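PDB 3EBV: chinitase A from Streptomyces coelicolor, which probably hydrolyses internal linkages of chitin as an endochitinase, this chain being the glycosyl hydrolase family 18 domain of a longer protein. Local coordinates for residues 119-124 with 177-182; 99-104 with 137-142; 239-244 with 288-293. All coordinates share one frame; numbering follows the deposited sequence.

Contact 1 (119-124 with 177-182)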
loop_
_atom_site.group_PDB
_atom_site.type_symbol
_atom_site.label_atom_id
_atom_site.label_comp_id
_atom_site.label_asym_id
_atom_site.label_seq_id
_atom_site.Cartn_x
_atom_site.Cartn_y
_atom_site.Cartn_z
ATOM N N ASP A 119 -1.085 -1.125 7.427
ATOM C CA ASP A 119 -1.740 0.162 7.293
ATOM C C ASP A 119 -2.361 0.592 8.633
ATOM O O ASP A 119 -3.470 1.160 8.656
ATOM C CB ASP A 119 -2.806 0.110 6.180
ATOM C CG ASP A 119 -3.406 1.467 5.875
ATOM O OD1 ASP A 119 -2.804 2.524 6.190
ATOM O OD2 ASP A 119 -4.534 1.455 5.322
ATOM N N LEU A 120 -1.617 0.377 9.718
ATOM C CA LEU A 120 -2.039 0.905 11.028
ATOM C C LEU A 120 -1.934 2.439 10.984
ATOM O O LEU A 120 -0.862 3.004 10.676
ATOM C CB LEU A 120 -1.164 0.367 12.159
ATOM C CG LEU A 120 -1.065 -1.157 12.312
ATOM C CD1 LEU A 120 -0.421 -1.494 13.705
ATOM C CD2 LEU A 120 -2.376 -1.795 12.154
ATOM N N GLU A 121 -3.018 3.112 11.370
ATOM C CA GLU A 121 -3.017 4.588 11.424
ATOM C C GLU A 121 -3.172 5.129 12.838
ATOM O O GLU A 121 -3.376 6.344 13.051
ATOM C CB GLU A 121 -4.067 5.130 10.457
ATOM C CG GLU A 121 -3.762 4.622 9.047
ATOM C CD GLU A 121 -4.601 5.258 7.973
ATOM O OE1 GLU A 121 -5.425 6.153 8.282
ATOM O OE2 GLU A 121 -4.452 4.820 6.822
ATOM N N ASN A 122 -3.098 4.210 13.806
ATOM C CA ASN A 122 -3.308 4.552 15.220
ATOM C C ASN A 122 -2.026 4.369 16.015
ATOM O O ASN A 122 -2.056 4.205 17.249
ATOM C CB ASN A 122 -4.452 3.716 15.827
ATOM C CG ASN A 122 -4.191 2.213 15.747
ATOM O OD1 ASN A 122 -3.580 1.727 14.788
ATOM N ND2 ASN A 122 -4.711 1.456 16.725
ATOM N N GLY A 123 -0.896 4.382 15.303
ATOM C CA GLY A 123 0.426 4.241 15.931
ATOM C C GLY A 123 1.183 3.055 15.342
ATOM O O GLY A 123 0.578 2.054 14.904
ATOM N N LEU A 124 2.509 3.155 15.344
ATOM C CA LEU A 124 3.361 2.064 14.865
ATOM C C LEU A 124 4.600 2.033 15.775
ATOM O O LEU A 124 5.382 2.988 15.809
ATOM C CB LEU A 124 3.725 2.291 13.398
ATOM C CG LEU A 124 4.259 1.142 12.535
ATOM C CD1 LEU A 124 5.604 0.637 13.064
ATOM C CD2 LEU A 124 3.214 0.037 12.295
ATOM N N ASN A 177 4.299 1.719 -0.050
ATOM C CA ASN A 177 3.381 2.569 -0.829
ATOM C C ASN A 177 2.860 3.688 0.082
ATOM O O ASN A 177 1.777 3.579 0.662
ATOM C CB ASN A 177 2.186 1.756 -1.338
ATOM C CG ASN A 177 2.563 0.707 -2.384
ATOM O OD1 ASN A 177 3.300 0.994 -3.345
ATOM N ND2 ASN A 177 1.979 -0.531 -2.238
HETATM N N MSE A 178 3.661 4.728 0.280
HETATM C CA MSE A 178 3.185 5.809 1.152
HETATM C C MSE A 178 1.928 6.475 0.580
HETATM O O MSE A 178 1.722 6.497 -0.642
HETATM C CB MSE A 178 4.292 6.872 1.396
HETATM C CG MSE A 178 3.833 7.948 2.365
HETATM SE SE MSE A 178 5.401 9.005 2.947
HETATM C CE MSE A 178 5.708 10.049 1.358
ATOM N N GLN A 179 1.095 6.992 1.508
ATOM C CA GLN A 179 -0.129 7.681 1.126
ATOM C C GLN A 179 0.230 9.174 0.958
ATOM O O GLN A 179 0.317 9.947 1.933
ATOM C CB GLN A 179 -1.189 7.541 2.237
ATOM C CG GLN A 179 -1.551 6.100 2.538
ATOM C CD GLN A 179 -2.578 6.037 3.670
ATOM O OE1 GLN A 179 -3.562 6.793 3.688
ATOM N NE2 GLN A 179 -2.336 5.147 4.627
ATOM N N TYR A 180 0.477 9.566 -0.300
ATOM C CA TYR A 180 0.848 10.976 -0.574
ATOM C C TYR A 180 -0.419 11.856 -0.660
ATOM O O TYR A 180 -0.691 12.545 -1.681
ATOM C CB TYR A 180 1.638 11.075 -1.903
ATOM C CG TYR A 180 3.001 10.427 -1.871
ATOM C CD1 TYR A 180 4.169 11.196 -1.848
ATOM C CD2 TYR A 180 3.124 9.029 -1.895
ATOM C CE1 TYR A 180 5.440 10.595 -1.872
ATOM C CE2 TYR A 180 4.371 8.424 -1.869
ATOM C CZ TYR A 180 5.542 9.203 -1.872
ATOM O OH TYR A 180 6.771 8.583 -1.838
ATOM N N TYR A 181 -1.266 11.743 0.374
ATOM C CA TYR A 181 -2.595 12.380 0.319
ATOM C C TYR A 181 -3.182 12.420 1.718
ATOM O O TYR A 181 -2.628 11.851 2.661
ATOM C CB TYR A 181 -3.526 11.642 -0.661
ATOM C CG TYR A 181 -3.691 10.154 -0.392
ATOM C CD1 TYR A 181 -4.709 9.667 0.450
ATOM C CD2 TYR A 181 -2.913 9.224 -1.058
ATOM C CE1 TYR A 181 -4.868 8.267 0.665
ATOM C CE2 TYR A 181 -3.087 7.833 -0.876
ATOM C CZ TYR A 181 -4.061 7.372 -0.018
ATOM O OH TYR A 181 -4.171 6.029 0.170
ATOM N N ASN A 182 -4.298 13.147 1.832
ATOM C CA ASN A 182 -4.855 13.540 3.163
ATOM C C ASN A 182 -3.777 14.089 4.079
ATOM O O ASN A 182 -3.717 13.787 5.274
ATOM C CB ASN A 182 -5.573 12.357 3.875
ATOM C CG ASN A 182 -6.789 11.877 3.133
ATOM O OD1 ASN A 182 -7.573 12.681 2.624
ATOM N ND2 ASN A 182 -6.936 10.557 3.029
HETATM O O HOH W 1 -5.945 6.660 4.926
#
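Glu121 and Gln179 reach for each other from opposite directions, and their ends meet in a single straight hydrogen bond. The donor is Gln179 NE2, 3.1 Å from Glu121 OE2, with an N-H...O angle of 172°. The acceptor lies almost in the plane of the amide, but the hydrogen arrives from above the carboxylate plane, well out of it. Both chains are extended beyond CG, which is how they span the gap between backbones that never come close. Asp119 comes in at about a right angle to Gln179. Its CG is anti to the backbone N (chi1 -173°), and this turns the carboxylate in to where OD1 lies 3.1 Å from Gln179 NE2; carboxylate and amide planes there are 77° apart. The same OD1 is 2.9 Å from Glu121 OE2, an approach of two acceptors rather than a bond. A water lies within hydrogen-bonding distance of both Gln179 OE1, at 2.7 Å, and Glu121 OE2, at 3.0 Å. Outside the pair, Gln179 NE2 also donates to Ala149 O, and Met269 of strand 267-271 packs against the glutamine chain. Strands 115-120 and 175-179 each pair with strand 145-148, and the cluster sits where the two strands run out into loops. That is the active-site end of a TIM barrel. Asp119-Leu120-Glu121 closes the DxxDxDxE signature of family 18, whose glutamate is the proton donor in characterised relatives, so a similar role here is probable. Chemically, one amide fixed by Glu121 and Ala149 turns its NH2 toward the acidic pair and its carbonyl oxygen toward water, consistent with a residue that helps hold the glutamate carboxylate in place.

Contact 2 (99-104 with 137-142)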
loop_
_atom_site.group_PDB
_atom_site.type_symbol
_atom_site.label_atom_id
_atom_site.label_comp_id
_atom_site.label_asym_id
_atom_site.label_seq_id
_atom_site.Cartn_x
_atom_site.Cartn_y
_atom_site.Cartn_z
ATOM N N ASN A 99 0.681 -12.518 18.800
ATOM C CA ASN A 99 -0.742 -12.628 18.393
ATOM C C ASN A 99 -0.955 -12.102 16.974
ATOM O O ASN A 99 -1.728 -12.656 16.194
ATOM C CB ASN A 99 -1.662 -11.890 19.357
ATOM C CG ASN A 99 -1.678 -12.515 20.752
ATOM O OD1 ASN A 99 -1.302 -13.690 20.904
ATOM N ND2 ASN A 99 -2.018 -11.730 21.749
ATOM N N PHE A 100 -0.231 -11.034 16.625
ATOM C CA PHE A 100 -0.332 -10.505 15.273
ATOM C C PHE A 100 0.188 -11.501 14.258
ATOM O O PHE A 100 -0.459 -11.813 13.276
ATOM C CB PHE A 100 0.513 -9.217 15.187
ATOM C CG PHE A 100 0.425 -8.512 13.847
ATOM C CD1 PHE A 100 -0.655 -7.646 13.580
ATOM C CD2 PHE A 100 1.402 -8.712 12.872
ATOM C CE1 PHE A 100 -0.696 -6.960 12.321
ATOM C CE2 PHE A 100 1.331 -8.030 11.624
ATOM C CZ PHE A 100 0.281 -7.186 11.363
ATOM N N ALA A 101 1.408 -12.015 14.471
ATOM C CA ALA A 101 1.981 -12.974 13.534
ATOM C C ALA A 101 1.106 -14.225 13.390
ATOM O O ALA A 101 0.866 -14.697 12.279
ATOM C CB ALA A 101 3.407 -13.384 13.959
ATOM N N ASN A 102 0.654 -14.761 14.531
ATOM C CA ASN A 102 -0.198 -15.966 14.496
ATOM C C ASN A 102 -1.502 -15.742 13.731
ATOM O O ASN A 102 -1.896 -16.569 12.892
ATOM C CB ASN A 102 -0.519 -16.436 15.919
ATOM C CG ASN A 102 0.660 -17.154 16.582
ATOM O OD1 ASN A 102 1.568 -17.614 15.906
ATOM N ND2 ASN A 102 0.629 -17.244 17.911
ATOM N N SER A 103 -2.166 -14.629 14.032
ATOM C CA SER A 103 -3.488 -14.379 13.450
ATOM C C SER A 103 -3.390 -13.982 11.981
ATOM O O SER A 103 -4.181 -14.420 11.164
ATOM C CB SER A 103 -4.273 -13.375 14.270
ATOM O OG SER A 103 -3.610 -12.117 14.295
ATOM N N VAL A 104 -2.412 -13.134 11.629
ATOM C CA VAL A 104 -2.236 -12.821 10.223
ATOM C C VAL A 104 -1.924 -14.070 9.393
ATOM O O VAL A 104 -2.475 -14.260 8.296
ATOM C CB VAL A 104 -1.143 -11.695 10.005
ATOM C CG1 VAL A 104 -0.810 -11.532 8.509
ATOM C CG2 VAL A 104 -1.637 -10.395 10.623
ATOM N N SER A 137 7.204 -13.660 9.087
ATOM C CA SER A 137 8.075 -14.116 8.020
ATOM C C SER A 137 8.588 -15.569 8.242
ATOM O O SER A 137 8.713 -16.337 7.287
ATOM C CB SER A 137 9.277 -13.133 7.884
ATOM O OG SER A 137 10.196 -13.503 6.875
ATOM N N ALA A 138 8.895 -15.882 9.506
ATOM C CA ALA A 138 9.361 -17.255 9.849
ATOM C C ALA A 138 8.275 -18.281 9.475
ATOM O O ALA A 138 8.600 -19.389 9.011
ATOM C CB ALA A 138 9.736 -17.334 11.312
ATOM N N LYS A 139 7.005 -17.919 9.640
ATOM C CA LYS A 139 5.888 -18.824 9.274
ATOM C C LYS A 139 5.639 -18.920 7.770
ATOM O O LYS A 139 5.373 -20.010 7.228
ATOM C CB LYS A 139 4.596 -18.430 9.984
ATOM C CG LYS A 139 4.694 -18.366 11.484
ATOM C CD LYS A 139 3.431 -17.752 12.087
ATOM C CE LYS A 139 3.600 -17.492 13.554
ATOM N NZ LYS A 139 3.698 -18.807 14.274
ATOM N N ALA A 140 5.671 -17.766 7.092
ATOM C CA ALA A 140 5.241 -17.696 5.713
ATOM C C ALA A 140 6.369 -17.902 4.693
ATOM O O ALA A 140 6.112 -18.261 3.527
ATOM C CB ALA A 140 4.517 -16.345 5.470
ATOM N N GLY A 141 7.619 -17.680 5.103
ATOM C CA GLY A 141 8.740 -17.891 4.203
ATOM C C GLY A 141 9.126 -16.689 3.340
ATOM O O GLY A 141 8.449 -15.652 3.367
ATOM N N PRO A 142 10.205 -16.826 2.554
ATOM C CA PRO A 142 10.741 -15.690 1.799
ATOM C C PRO A 142 9.909 -15.212 0.611
ATOM O O PRO A 142 10.216 -14.152 0.048
ATOM C CB PRO A 142 12.112 -16.188 1.327
ATOM C CG PRO A 142 11.970 -17.694 1.238
ATOM C CD PRO A 142 11.011 -18.065 2.363
#
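Lys139 buries more surface here than any other residue, laying its chain across Ala101 to reach Asn102. The chain runs straight as far as CE, then bends at the last torsion (chi4 -68°), which swings NZ round to Asn102. NZ donates to Asn102 OD1 over 2.9 Å, arriving almost along the C=O axis, with a C=O...N angle of 178°. Asn102 points its CB away from the opposing helix, yet its amide curls back so that OD1 is offered to the lysine. Below this polar link the methylenes do the packing: Lys139 CE lies 4.1 Å from Ala101 CB, and Lys139 CD is 4.0 Å from Ala101 O. Tyr105, one turn further along helix 94-111, also touches the lysine chain. Lys139 and Asn102 are exposed while Ala101 is buried, so the bond lies at the exposed border of a buried interface, where Ala101 meets Ala135, Phe100 meets Met129 and Ala132, and Val104 meets Leu136. Phe100 and Val104 also reach strand 115-120, which links the two helices in sequence. Neighbouring outer helices packed over the strand between them are the repeating alpha/beta arrangement of a TIM barrel.

Contact 3 (239-244 with 288-293)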
loop_
_atom_site.group_PDB
_atom_site.type_symbol
_atom_site.label_atom_id
_atom_site.label_comp_id
_atom_site.label_asym_id
_atom_site.label_seq_id
_atom_site.Cartn_x
_atom_site.Cartn_y
_atom_site.Cartn_z
ATOM N N VAL A 239 0.001 13.668 -13.673
ATOM C CA VAL A 239 0.911 14.123 -12.602
ATOM C C VAL A 239 1.655 12.928 -11.968
ATOM O O VAL A 239 2.867 12.998 -11.690
ATOM C CB VAL A 239 0.183 14.969 -11.520
ATOM C CG1 VAL A 239 1.109 15.261 -10.316
ATOM C CG2 VAL A 239 -0.371 16.291 -12.140
ATOM N N VAL A 240 0.930 11.842 -11.694
ATOM C CA VAL A 240 1.588 10.645 -11.191
ATOM C C VAL A 240 2.658 10.192 -12.207
ATOM O O VAL A 240 3.797 9.850 -11.826
ATOM C CB VAL A 240 0.597 9.450 -10.974
ATOM C CG1 VAL A 240 1.354 8.240 -10.420
ATOM C CG2 VAL A 240 -0.557 9.888 -10.041
ATOM N N ASN A 241 2.285 10.141 -13.484
ATOM C CA ASN A 241 3.221 9.667 -14.538
ATOM C C ASN A 241 4.421 10.598 -14.650
ATOM O O ASN A 241 5.528 10.117 -14.834
ATOM C CB ASN A 241 2.484 9.533 -15.881
ATOM C CG ASN A 241 1.395 8.481 -15.813
ATOM O OD1 ASN A 241 1.422 7.600 -14.944
ATOM N ND2 ASN A 241 0.448 8.535 -16.766
ATOM N N ALA A 242 4.194 11.909 -14.501
ATOM C CA ALA A 242 5.328 12.837 -14.485
ATOM C C ALA A 242 6.269 12.566 -13.316
ATOM O O ALA A 242 7.513 12.592 -13.468
ATOM C CB ALA A 242 4.848 14.255 -14.465
ATOM N N ALA A 243 5.716 12.332 -12.129
ATOM C CA ALA A 243 6.574 12.053 -10.987
ATOM C C ALA A 243 7.387 10.762 -11.210
ATOM O O ALA A 243 8.554 10.663 -10.830
ATOM C CB ALA A 243 5.701 11.931 -9.697
ATOM N N LEU A 244 6.717 9.744 -11.753
ATOM C CA LEU A 244 7.416 8.488 -12.076
ATOM C C LEU A 244 8.566 8.753 -13.060
ATOM O O LEU A 244 9.653 8.231 -12.846
ATOM C CB LEU A 244 6.428 7.469 -12.666
ATOM C CG LEU A 244 5.383 6.940 -11.660
ATOM C CD1 LEU A 244 4.342 6.181 -12.520
ATOM C CD2 LEU A 244 6.026 6.032 -10.623
ATOM N N GLY A 288 -1.503 2.653 -14.862
ATOM C CA GLY A 288 -1.103 1.262 -15.142
ATOM C C GLY A 288 -0.293 1.127 -16.427
ATOM O O GLY A 288 0.761 0.467 -16.421
ATOM N N ALA A 289 -0.767 1.753 -17.511
ATOM C CA ALA A 289 -0.038 1.697 -18.780
ATOM C C ALA A 289 1.357 2.299 -18.561
ATOM O O ALA A 289 2.354 1.767 -19.061
ATOM C CB ALA A 289 -0.769 2.472 -19.870
ATOM N N HIS A 290 1.428 3.396 -17.809
ATOM C CA HIS A 290 2.721 4.087 -17.661
ATOM C C HIS A 290 3.701 3.264 -16.840
ATOM O O HIS A 290 4.900 3.131 -17.194
ATOM C CB HIS A 290 2.535 5.453 -17.030
ATOM C CG HIS A 290 3.645 6.395 -17.363
ATOM N ND1 HIS A 290 3.724 7.012 -18.597
ATOM C CD2 HIS A 290 4.723 6.816 -16.654
ATOM C CE1 HIS A 290 4.800 7.788 -18.623
ATOM N NE2 HIS A 290 5.426 7.682 -17.462
ATOM N N VAL A 291 3.216 2.688 -15.738
ATOM C CA VAL A 291 4.066 1.867 -14.866
ATOM C C VAL A 291 4.556 0.628 -15.613
ATOM O O VAL A 291 5.743 0.264 -15.513
ATOM C CB VAL A 291 3.331 1.485 -13.546
ATOM C CG1 VAL A 291 4.057 0.370 -12.764
ATOM C CG2 VAL A 291 3.147 2.736 -12.662
ATOM N N HIS A 292 3.662 -0.017 -16.365
ATOM C CA HIS A 292 3.998 -1.260 -17.064
ATOM C C HIS A 292 4.852 -1.011 -18.303
ATOM O O HIS A 292 5.327 -1.964 -18.935
ATOM C CB HIS A 292 2.734 -2.060 -17.360
ATOM C CG HIS A 292 2.042 -2.483 -16.104
ATOM N ND1 HIS A 292 0.660 -2.444 -15.943
ATOM C CD2 HIS A 292 2.553 -2.907 -14.927
ATOM C CE1 HIS A 292 0.365 -2.844 -14.718
ATOM N NE2 HIS A 292 1.491 -3.129 -14.078
ATOM N N ALA A 293 5.017 0.262 -18.648
ATOM C CA ALA A 293 5.987 0.657 -19.683
ATOM C C ALA A 293 7.350 1.088 -19.109
ATOM O O ALA A 293 8.285 1.312 -19.896
ATOM C CB ALA A 293 5.415 1.746 -20.543
#
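His290 lays its imidazole against the side chain of Asn241, between two neighbouring helices of the TIM barrel's outer layer. The short helical segments run nearly parallel, at 13°, with their axes 10.0 Å apart. Asn241 CB sits over the centre of the ring, 3.6 Å from its centroid and close to the normal, a CH-pi contact. The asparagine amide carries on from there, stacked on the histidine with planes 17° apart. At the ring edge, near its plane, Leu244 CD1 is 4.2 Å from His290 CD2; the same methyl packs on Val291 CG2 at 3.6 Å. Leu244 leans in turn on Leu221 of strand 219-224, on the barrel wall, while Val291 touches the loop residue His5. Further out, polar partners position the pair. With chi1 at -156° the His290 ring swings beside its carbonyl carbon and out to helix 237-249, where NE2 hydrogen-bonds Asp245 OD1. Asn241 ND2 has a weak bond to Ser286 OG, back on the histidine's helix. Were His290 replaced by alanine, the ring would be gone from over Asn241 CB, which is likely to open a gap there and leave Asp245 OD1 without this partner. The closest touch is Asn241 OD1 to His290 CB, 3.2 Å, and this buried carbonyl oxygen has no hydrogen-bond partner in the model.

In the fold
Contact 1 is the core member, its centre about 9 Å from the centre of the chain, where barrel strands run out into loops; contacts 2 and 3 join outer helices, their centres about 19 and 17 Å out, on opposite sides of that point. Contacts 1 and 2 are tied through sequence: strand 115-120, which supplies one half of contact 1, connects the two helices of contact 2, although the contacts do not touch. Contact 3 uses elements that come later in the chain. The chemistry follows place. At contact 1 two acids, an amide and a water meet in a largely buried place; a lysine bonds a neutral amide at the exposed border in contact 2; stacking and apolar packing dominate contact 3.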